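PDB 3MEZ: mannose-specific lectin 3 chain 1 from Crocus vernus, which probably binds mannose-bearing glycans as one of the two kinds of bulb-lectin domain in a heterotetramer. Local coordinates for residues Y19-F24 with Y35-G40; L56-Q61 with T82-Y87. All blocks are in the same frame, centred on the assembly; numbering follows the deposited sequence.

Overall arrangement
Contact 1 comes first along the chain. It closes the loop between Ala23 and Tyr35, where strand 22-26 runs out, turns and comes back as strand 32-35 in one four-stranded antiparallel sheet. Contact 2 opens later. The turn at residues 56-61, between strands 53-56 and 62-65 of a second sheet, meets the loop 82-87 that leads into strand 88-91 of a third. The two contacts therefore follow in series, neither nested nor crossed. They lie on opposite sides of the chain's centre. The centres of contact 1 and contact 2 are 24 Å apart, and the nearest atoms of contact 1 and contact 2 about 9 Å apart. Contact 1 ties neighbouring strands within a sheet; contact 2 joins two sheets.

Contact 1. Residues Y19-F24 with Y35-G40; sequences YESAAF and YNEAGG
Ala23 and Tyr35 pair where the bulb-lectin mannose signature Gln-x-Asp-x-Asn-x-Val-x-Tyr, running from Gln27 to Tyr35, reaches its last residue. They form an antiparallel hydrogen-bonded pair with two backbone bonds. Tyr35 N gives to Ala23 O at 2.7 Å, and Ala23 N gives back to Tyr35 O at 3.0 Å, bent only slightly (169° at the hydrogen). A CA-H...O contact from Ala22 CA adds a further approach to Tyr35 O, at 3.4 Å. The side chains of Ala23 and Tyr35 lie on the same face of the sheet. With CG anti to its carbonyl carbon and beside the backbone N (chi1 -64°), the tyrosine presents a ring edge to the side of Ala23 O, and its OH is hydrogen-bonded to Gln27 NE2. A glycerol lies about 4 Å from this side chain, consistent with a sugar pocket like those of related lectins.

Beyond the pair the two segments part, each into a turn. The first, a type II' turn from Tyr19 to Ala22, brings Ser21 round so that its OG faces the Glu37 carboxylate, 3.5 Å from OE1 and 3.7 Å from OE2; this is a loose approach and not a hydrogen bond. On the other side Asn36 makes an Asx turn, its OD1 taking Ala38 N at 2.8 Å from above the carbonyl plane, while its ND2 reaches Gly39 O within the plane of its own amide.

Gln95 holds that loop from outside, its OE1 accepting from Glu37 N and its O from Asn36 ND2. Phe24 packs through the opposite face on Leu32 and Leu34 of strand 32-35 and Leu17 of strand 16-19, and Ala22 rests on Leu91 of strand 88-91.

Contact 2. Residues L56-Q61 with T82-Y87; sequences LNNRGQ and TVRGNY. Unlike the reference sequence in segment 82-87: Arg84 (reference Gln).
Tyr87 lays one face of its ring under the turn at Gly60. Gly60 N sits 3.4 Å above the Tyr87 ring centre, and Gly60 CA makes a CH-pi contact 3.8 Å from the centroid, 22° off the normal. Tyr87 OH gives a bond to Val83 O that is modelled very short, at 2.5 Å; Val83 O lies in the ring plane at the edge and is met on a lone pair. At the CB end, Leu56 CD1 packs 3.8 Å from Tyr87 CB.

Arg59 doubles back at chi2 and chi3, bringing its guanidinium edge to Thr82 O. Arg59 NE bonds Thr82 O at 2.9 Å from above the carbonyl plane; NH2 adds a weak bond. Asn58 lies alongside Arg84, pointing the same way, the planes of its amide and of the Arg84 guanidinium 28° apart, with Asn58 ND2 4.0 Å from Arg84 CD. Gly85 N gives to Asn58 O at 2.9 Å.

Asn57 OD1 stiffens the turn by taking Arg59 N and Gln61 N from opposite faces of its plane, and Asn57 ND2 reaches Glu63 OE1.

Trp109 NE1 of the chain 2 subunit bonds Gly60 O. Residues 56-61 are the end of a 3:5 hairpin, an Asx-supported type I turn followed by Gly60 in the left-handed conformation, and it packs on loop 82-87 between two sheets of the bulb-lectin beta-prism II fold.

Contact 1. Residues Y19-F24 with Y35-G40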
loop_
_atom_site.group_PDB
_atom_site.type_symbol
_atom_site.label_atom_id
_atom_site.label_comp_id
_atom_site.label_asym_id
_atom_site.label_seq_id
_atom_site.Cartn_x
_atom_site.Cartn_y
_atom_site.Cartn_z
ATOM N N TYR A 19 -6.289 18.570 2.049
ATOM C CA TYR A 19 -5.959 17.293 1.462
ATOM C C TYR A 19 -7.252 16.613 1.038
ATOM O O TYR A 19 -8.088 16.366 1.850
ATOM C CB TYR A 19 -5.114 16.402 2.383
ATOM C CG TYR A 19 -4.599 15.208 1.656
ATOM C CD1 TYR A 19 -3.625 15.341 0.720
ATOM C CD2 TYR A 19 -5.145 13.978 1.846
ATOM C CE1 TYR A 19 -3.189 14.316 0.043
ATOM C CE2 TYR A 19 -4.713 12.923 1.160
ATOM C CZ TYR A 19 -3.729 13.101 0.248
ATOM O OH TYR A 19 -3.278 12.083 -0.458
ATOM N N GLU A 20 -7.395 16.374 -0.246
ATOM C CA GLU A 20 -8.589 15.774 -0.757
ATOM C C GLU A 20 -9.833 16.552 -0.330
ATOM O O GLU A 20 -9.950 17.677 -0.635
ATOM C CB GLU A 20 -8.633 14.299 -0.476
ATOM C CG GLU A 20 -7.578 13.619 -1.177
ATOM C CD GLU A 20 -7.574 12.142 -0.936
ATOM O OE1 GLU A 20 -8.116 11.689 0.059
ATOM O OE2 GLU A 20 -6.977 11.444 -1.737
ATOM N N SER A 21 -10.759 15.955 0.369
ATOM C CA SER A 21 -11.946 16.713 0.724
ATOM C C SER A 21 -11.894 17.392 2.116
ATOM O O SER A 21 -12.907 17.834 2.627
ATOM C CB SER A 21 -13.223 15.894 0.536
ATOM O OG SER A 21 -13.437 15.021 1.592
ATOM N N ALA A 22 -10.727 17.451 2.708
ATOM C CA ALA A 22 -10.543 18.056 3.994
ATOM C C ALA A 22 -9.855 19.406 3.852
ATOM O O ALA A 22 -9.008 19.551 3.035
ATOM C CB ALA A 22 -9.751 17.179 4.819
ATOM N N ALA A 23 -10.266 20.368 4.678
ATOM C CA ALA A 23 -9.641 21.682 4.837
ATOM C C ALA A 23 -9.481 22.098 6.310
ATOM O O ALA A 23 -10.390 21.882 7.057
ATOM C CB ALA A 23 -10.441 22.711 4.157
ATOM N N PHE A 24 -8.361 22.708 6.670
ATOM C CA PHE A 24 -8.122 23.243 8.017
ATOM C C PHE A 24 -7.854 24.711 7.849
ATOM O O PHE A 24 -6.800 25.110 7.457
ATOM C CB PHE A 24 -6.930 22.519 8.656
ATOM C CG PHE A 24 -6.703 22.754 10.157
ATOM C CD1 PHE A 24 -5.457 23.066 10.611
ATOM C CD2 PHE A 24 -7.671 22.560 11.098
ATOM C CE1 PHE A 24 -5.212 23.238 11.926
ATOM C CE2 PHE A 24 -7.415 22.746 12.416
ATOM C CZ PHE A 24 -6.205 23.081 12.824
ATOM N N TYR A 35 -12.780 21.359 8.282
ATOM C CA TYR A 35 -13.942 20.920 7.545
ATOM C C TYR A 35 -13.632 19.590 6.897
ATOM O O TYR A 35 -12.700 19.453 6.192
ATOM C CB TYR A 35 -14.385 21.914 6.484
ATOM C CG TYR A 35 -14.833 23.226 6.991
ATOM C CD1 TYR A 35 -13.968 24.267 7.094
ATOM C CD2 TYR A 35 -16.135 23.444 7.337
ATOM C CE1 TYR A 35 -14.387 25.482 7.540
ATOM C CE2 TYR A 35 -16.562 24.660 7.782
ATOM C CZ TYR A 35 -15.682 25.685 7.883
ATOM O OH TYR A 35 -16.096 26.883 8.347
ATOM N N ASN A 36 -14.453 18.619 7.191
ATOM C CA ASN A 36 -14.280 17.321 6.667
ATOM C C ASN A 36 -15.563 16.539 6.653
ATOM O O ASN A 36 -16.589 17.065 6.846
ATOM C CB ASN A 36 -13.210 16.571 7.430
ATOM C CG ASN A 36 -13.619 16.226 8.810
ATOM O OD1 ASN A 36 -14.753 16.210 9.152
ATOM N ND2 ASN A 36 -12.663 15.945 9.609
ATOM N N GLU A 37 -15.439 15.262 6.408
ATOM C CA GLU A 37 -16.526 14.318 6.479
ATOM C C GLU A 37 -16.405 13.343 7.595
ATOM O O GLU A 37 -16.810 12.238 7.438
ATOM C CB GLU A 37 -16.570 13.496 5.240
ATOM C CG GLU A 37 -17.270 14.126 4.145
ATOM C CD GLU A 37 -16.689 13.726 2.845
ATOM O OE1 GLU A 37 -16.919 14.428 1.852
ATOM O OE2 GLU A 37 -15.988 12.707 2.813
ATOM N N ALA A 38 -15.764 13.686 8.680
ATOM C CA ALA A 38 -15.467 12.658 9.648
ATOM C C ALA A 38 -15.518 13.141 11.066
ATOM O O ALA A 38 -14.889 12.579 11.923
ATOM C CB ALA A 38 -14.142 12.012 9.339
ATOM N N GLY A 39 -16.230 14.212 11.312
ATOM C CA GLY A 39 -16.197 14.780 12.616
ATOM C C GLY A 39 -15.210 15.914 12.565
ATOM O O GLY A 39 -14.048 15.704 12.344
ATOM N N GLY A 40 -15.727 17.106 12.752
ATOM C CA GLY A 40 -15.010 18.340 12.644
ATOM C C GLY A 40 -14.256 18.702 13.885
ATOM O O GLY A 40 -14.187 17.966 14.823
#

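Contact 2. Residues L56-Q61 with T82-Y87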
loop_
_atom_site.group_PDB
_atom_site.type_symbol
_atom_site.label_atom_id
_atom_site.label_comp_id
_atom_site.label_asym_id
_atom_site.label_seq_id
_atom_site.Cartn_x
_atom_site.Cartn_y
_atom_site.Cartn_z
ATOM N N LEU A 56 2.629 26.926 14.279
ATOM C CA LEU A 56 2.986 25.732 15.007
ATOM C C LEU A 56 4.277 26.045 15.709
ATOM O O LEU A 56 5.249 26.365 15.094
ATOM C CB LEU A 56 3.243 24.587 14.054
ATOM C CG LEU A 56 3.017 23.113 14.308
ATOM C CD1 LEU A 56 4.184 22.285 13.951
ATOM C CD2 LEU A 56 2.480 22.793 15.607
ATOM N N ASN A 57 4.274 25.920 17.011
ATOM C CA ASN A 57 5.466 26.224 17.771
ATOM C C ASN A 57 6.480 25.076 17.904
ATOM O O ASN A 57 6.349 24.077 17.291
ATOM C CB ASN A 57 5.164 26.926 19.100
ATOM C CG ASN A 57 4.585 26.030 20.132
ATOM O OD1 ASN A 57 4.698 24.853 20.064
ATOM N ND2 ASN A 57 3.970 26.619 21.122
ATOM N N ASN A 58 7.500 25.300 18.718
ATOM C CA ASN A 58 8.596 24.386 18.900
ATOM C C ASN A 58 8.333 23.367 20.020
ATOM O O ASN A 58 9.188 22.644 20.426
ATOM C CB ASN A 58 9.901 25.130 19.053
ATOM C CG ASN A 58 9.975 25.894 20.316
ATOM O OD1 ASN A 58 9.015 26.049 20.990
ATOM N ND2 ASN A 58 11.146 26.353 20.648
ATOM N N ARG A 59 7.118 23.359 20.508
ATOM C CA ARG A 59 6.629 22.319 21.359
ATOM C C ARG A 59 5.498 21.475 20.746
ATOM O O ARG A 59 4.944 20.682 21.401
ATOM C CB ARG A 59 6.210 22.869 22.707
ATOM C CG ARG A 59 7.166 23.830 23.330
ATOM C CD ARG A 59 8.166 23.181 24.270
ATOM N NE ARG A 59 7.669 22.198 25.213
ATOM C CZ ARG A 59 7.160 22.443 26.415
ATOM N NH1 ARG A 59 7.026 23.675 26.874
ATOM N NH2 ARG A 59 6.785 21.435 27.162
ATOM N N GLY A 60 5.192 21.645 19.485
ATOM C CA GLY A 60 4.097 20.919 18.902
ATOM C C GLY A 60 2.695 21.452 19.108
ATOM O O GLY A 60 1.779 20.815 18.733
ATOM N N GLN A 61 2.559 22.638 19.666
ATOM C CA GLN A 61 1.284 23.286 19.861
ATOM C C GLN A 61 0.974 24.284 18.731
ATOM O O GLN A 61 1.829 24.917 18.212
ATOM C CB GLN A 61 1.215 24.095 21.159
ATOM C CG GLN A 61 1.481 23.400 22.487
ATOM C CD GLN A 61 1.769 24.389 23.579
ATOM O OE1 GLN A 61 2.733 25.103 23.518
ATOM N NE2 GLN A 61 0.928 24.428 24.555
ATOM N N THR A 82 6.090 18.010 25.841
ATOM C CA THR A 82 6.975 17.731 24.754
ATOM C C THR A 82 8.292 18.436 24.902
ATOM O O THR A 82 8.378 19.426 25.569
ATOM C CB THR A 82 6.337 18.244 23.454
ATOM O OG1 THR A 82 5.942 19.594 23.613
ATOM C CG2 THR A 82 5.144 17.369 23.045
ATOM N N VAL A 83 9.306 17.908 24.253
ATOM C CA VAL A 83 10.590 18.553 24.100
ATOM C C VAL A 83 10.589 19.717 23.142
ATOM O O VAL A 83 9.821 19.758 22.240
ATOM C CB VAL A 83 11.634 17.624 23.513
ATOM C CG1 VAL A 83 12.955 18.094 23.875
ATOM C CG2 VAL A 83 11.457 16.271 23.997
ATOM N N ARG A 84 11.512 20.635 23.324
ATOM C CA ARG A 84 11.695 21.690 22.369
ATOM C C ARG A 84 12.315 21.140 21.119
ATOM O O ARG A 84 13.266 20.443 21.188
ATOM C CB ARG A 84 12.647 22.721 22.912
ATOM C CG ARG A 84 12.047 23.756 23.764
ATOM C CD ARG A 84 12.987 24.878 23.885
ATOM N NE ARG A 84 12.439 25.971 24.648
ATOM C CZ ARG A 84 13.173 26.855 25.303
ATOM N NH1 ARG A 84 14.473 26.751 25.287
ATOM N NH2 ARG A 84 12.594 27.833 25.986
ATOM N N GLY A 85 11.808 21.530 19.980
ATOM C CA GLY A 85 12.330 21.036 18.741
ATOM C C GLY A 85 11.469 21.407 17.554
ATOM O O GLY A 85 10.636 22.248 17.665
ATOM N N ASN A 86 11.729 20.773 16.433
ATOM C CA ASN A 86 10.956 20.993 15.231
ATOM C C ASN A 86 9.856 19.957 15.119
ATOM O O ASN A 86 10.101 18.791 15.233
ATOM C CB ASN A 86 11.825 20.936 14.004
ATOM C CG ASN A 86 12.709 22.133 13.833
ATOM O OD1 ASN A 86 12.521 23.160 14.406
ATOM N ND2 ASN A 86 13.673 21.975 13.010
ATOM N N TYR A 87 8.663 20.436 14.851
ATOM C CA TYR A 87 7.455 19.635 14.773
ATOM C C TYR A 87 6.772 19.780 13.387
ATOM O O TYR A 87 7.070 20.675 12.668
ATOM C CB TYR A 87 6.524 19.998 15.907
ATOM C CG TYR A 87 6.990 19.525 17.268
ATOM C CD1 TYR A 87 7.960 20.196 17.954
ATOM C CD2 TYR A 87 6.482 18.408 17.833
ATOM C CE1 TYR A 87 8.388 19.778 19.159
ATOM C CE2 TYR A 87 6.909 17.981 19.034
ATOM C CZ TYR A 87 7.880 18.658 19.705
ATOM O OH TYR A 87 8.301 18.206 20.912
#